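Local coordinates for protein putative endoribonuclease (Klebsiella pneumoniae, PDB 3LYB) that is a putative endoribonuclease of the L-PSP (YjgF-like) family that may cleave RNA, although its actual activity is not established, at residues Arg82-Ala87 / Ala145-Pro150. Numbering follows the deposited sequence.
Sequences RTVASA and ATVWLP
Val84 and Val147 meet where the end of helix 60-85 lies over strand 141-148, part of the helix-on-sheet packing of the YjgF-like fold. The contact is purely apolar here, with no hydrogen bond joining the two segments. The methyls face each other in two matched pairs: CG2 of Val84 lies 4.2 Å from CG2 of Val147, and CG1 of Val84 is 4.4 Å from CG1 of Val147. Both valines are buried, Val84 also leaning on Val94 and Val147 on Ile24 and Leu26, so this side of the contact belongs to the layer between helix and sheet.

Beyond the last helical turn the contact is more open and rests on one approach. Leu149 has CG anti to its backbone nitrogen (chi1 -162°), which carries the side chain across to the chain leaving the helix. There its CD2 touches the carbonyl O of Ala87 at 3.7 Å, while the Ala87 CB stays 5.0 Å from that same CD2. Ala87 and Leu149 are both partly exposed, and Ser86 is exposed. At this helix end, Ser86 OG donates to Thr83 O over 3.1 Å, approaching a lone pair in the carbonyl plane with a C=O...OG angle of 133°.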
loop_
_atom_site.group_PDB
_atom_site.type_symbol
_atom_site.label_atom_id
_atom_site.label_comp_id
_atom_site.label_asym_id
_atom_site.label_seq_id
_atom_site.Cartn_x
_atom_site.Cartn_y
_atom_site.Cartn_z
ATOM N N ARG B 82 33.469 -15.709 -18.936
ATOM C CA ARG B 82 33.502 -16.367 -20.238
ATOM C C ARG B 82 33.482 -15.408 -21.417
ATOM O O ARG B 82 34.145 -15.652 -22.425
ATOM C CB ARG B 82 32.398 -17.408 -20.377
ATOM C CG ARG B 82 32.852 -18.757 -19.908
ATOM C CD ARG B 82 31.711 -19.734 -19.813
ATOM N NE ARG B 82 31.833 -20.510 -18.578
ATOM C CZ ARG B 82 30.993 -21.465 -18.183
ATOM N NH1 ARG B 82 29.942 -21.799 -18.924
ATOM N NH2 ARG B 82 31.213 -22.084 -17.033
ATOM N N THR B 83 32.722 -14.325 -21.295
ATOM C CA THR B 83 32.648 -13.317 -22.341
ATOM C C THR B 83 34.013 -12.650 -22.470
ATOM O O THR B 83 34.598 -12.603 -23.555
ATOM C CB THR B 83 31.572 -12.283 -22.013
ATOM O OG1 THR B 83 30.366 -12.962 -21.628
ATOM C CG2 THR B 83 31.298 -11.367 -23.214
ATOM N N VAL B 84 34.542 -12.175 -21.350
ATOM C CA VAL B 84 35.849 -11.533 -21.329
ATOM C C VAL B 84 36.934 -12.429 -21.946
ATOM O O VAL B 84 37.903 -11.942 -22.527
ATOM C CB VAL B 84 36.209 -11.129 -19.895
ATOM C CG1 VAL B 84 37.617 -10.543 -19.811
ATOM C CG2 VAL B 84 35.191 -10.117 -19.383
ATOM N N ALA B 85 36.748 -13.737 -21.825
ATOM C CA ALA B 85 37.674 -14.701 -22.385
ATOM C C ALA B 85 37.565 -14.708 -23.904
ATOM O O ALA B 85 38.576 -14.741 -24.590
ATOM C CB ALA B 85 37.415 -16.083 -21.808
ATOM N N SER B 86 36.342 -14.629 -24.423
ATOM C CA SER B 86 36.092 -14.661 -25.873
ATOM C C SER B 86 36.588 -13.388 -26.591
ATOM O O SER B 86 36.242 -13.130 -27.757
ATOM C CB SER B 86 34.601 -14.895 -26.165
ATOM O OG SER B 86 33.898 -13.667 -26.341
ATOM N N ALA B 87 37.392 -12.595 -25.886
ATOM C CA ALA B 87 37.981 -11.385 -26.441
ATOM C C ALA B 87 39.445 -11.284 -25.998
ATOM O O ALA B 87 40.121 -10.275 -26.244
ATOM C CB ALA B 87 37.186 -10.169 -26.003
ATOM N N ALA B 145 29.667 -4.678 -17.075
ATOM C CA ALA B 145 31.110 -4.734 -16.967
ATOM C C ALA B 145 31.791 -3.872 -18.005
ATOM O O ALA B 145 31.383 -3.812 -19.167
ATOM C CB ALA B 145 31.600 -6.186 -17.074
ATOM N N THR B 146 32.841 -3.199 -17.577
ATOM C CA THR B 146 33.710 -2.517 -18.508
ATOM C C THR B 146 35.158 -3.047 -18.405
ATOM O O THR B 146 35.700 -3.237 -17.315
ATOM C CB THR B 146 33.620 -1.011 -18.333
ATOM O OG1 THR B 146 32.242 -0.631 -18.408
ATOM C CG2 THR B 146 34.376 -0.307 -19.437
ATOM N N VAL B 147 35.752 -3.297 -19.566
ATOM C CA VAL B 147 37.062 -3.930 -19.649
ATOM C C VAL B 147 38.136 -2.994 -20.243
ATOM O O VAL B 147 37.885 -2.290 -21.229
ATOM C CB VAL B 147 36.973 -5.245 -20.456
ATOM C CG1 VAL B 147 38.092 -6.146 -20.085
ATOM C CG2 VAL B 147 35.688 -5.974 -20.146
ATOM N N TRP B 148 39.313 -2.963 -19.613
ATOM C CA TRP B 148 40.507 -2.334 -20.218
ATOM C C TRP B 148 41.487 -3.403 -20.651
ATOM O O TRP B 148 41.999 -4.171 -19.839
ATOM C CB TRP B 148 41.184 -1.369 -19.257
ATOM C CG TRP B 148 42.260 -0.483 -19.880
ATOM C CD1 TRP B 148 42.089 0.471 -20.849
ATOM C CD2 TRP B 148 43.649 -0.448 -19.527
ATOM N NE1 TRP B 148 43.285 1.098 -21.120
ATOM C CE2 TRP B 148 44.262 0.547 -20.332
ATOM C CE3 TRP B 148 44.438 -1.159 -18.609
ATOM C CZ2 TRP B 148 45.635 0.844 -20.251
ATOM C CZ3 TRP B 148 45.804 -0.862 -18.523
ATOM C CH2 TRP B 148 46.386 0.131 -19.342
ATOM N N LEU B 149 41.739 -3.426 -21.950
ATOM C CA LEU B 149 42.485 -4.495 -22.581
ATOM C C LEU B 149 43.121 -3.967 -23.874
ATOM O O LEU B 149 42.508 -4.093 -24.951
ATOM C CB LEU B 149 41.523 -5.636 -22.889
ATOM C CG LEU B 149 42.073 -7.024 -23.174
ATOM C CD1 LEU B 149 42.937 -7.525 -22.019
ATOM C CD2 LEU B 149 40.928 -7.980 -23.435
ATOM N N PRO B 150 44.339 -3.358 -23.772
ATOM C CA PRO B 150 45.084 -2.769 -24.922
ATOM C C PRO B 150 45.291 -3.715 -26.129
ATOM O O PRO B 150 44.853 -3.400 -27.253
ATOM C CB PRO B 150 46.438 -2.376 -24.299
ATOM C CG PRO B 150 46.107 -2.107 -22.859
ATOM C CD PRO B 150 45.059 -3.136 -22.498
#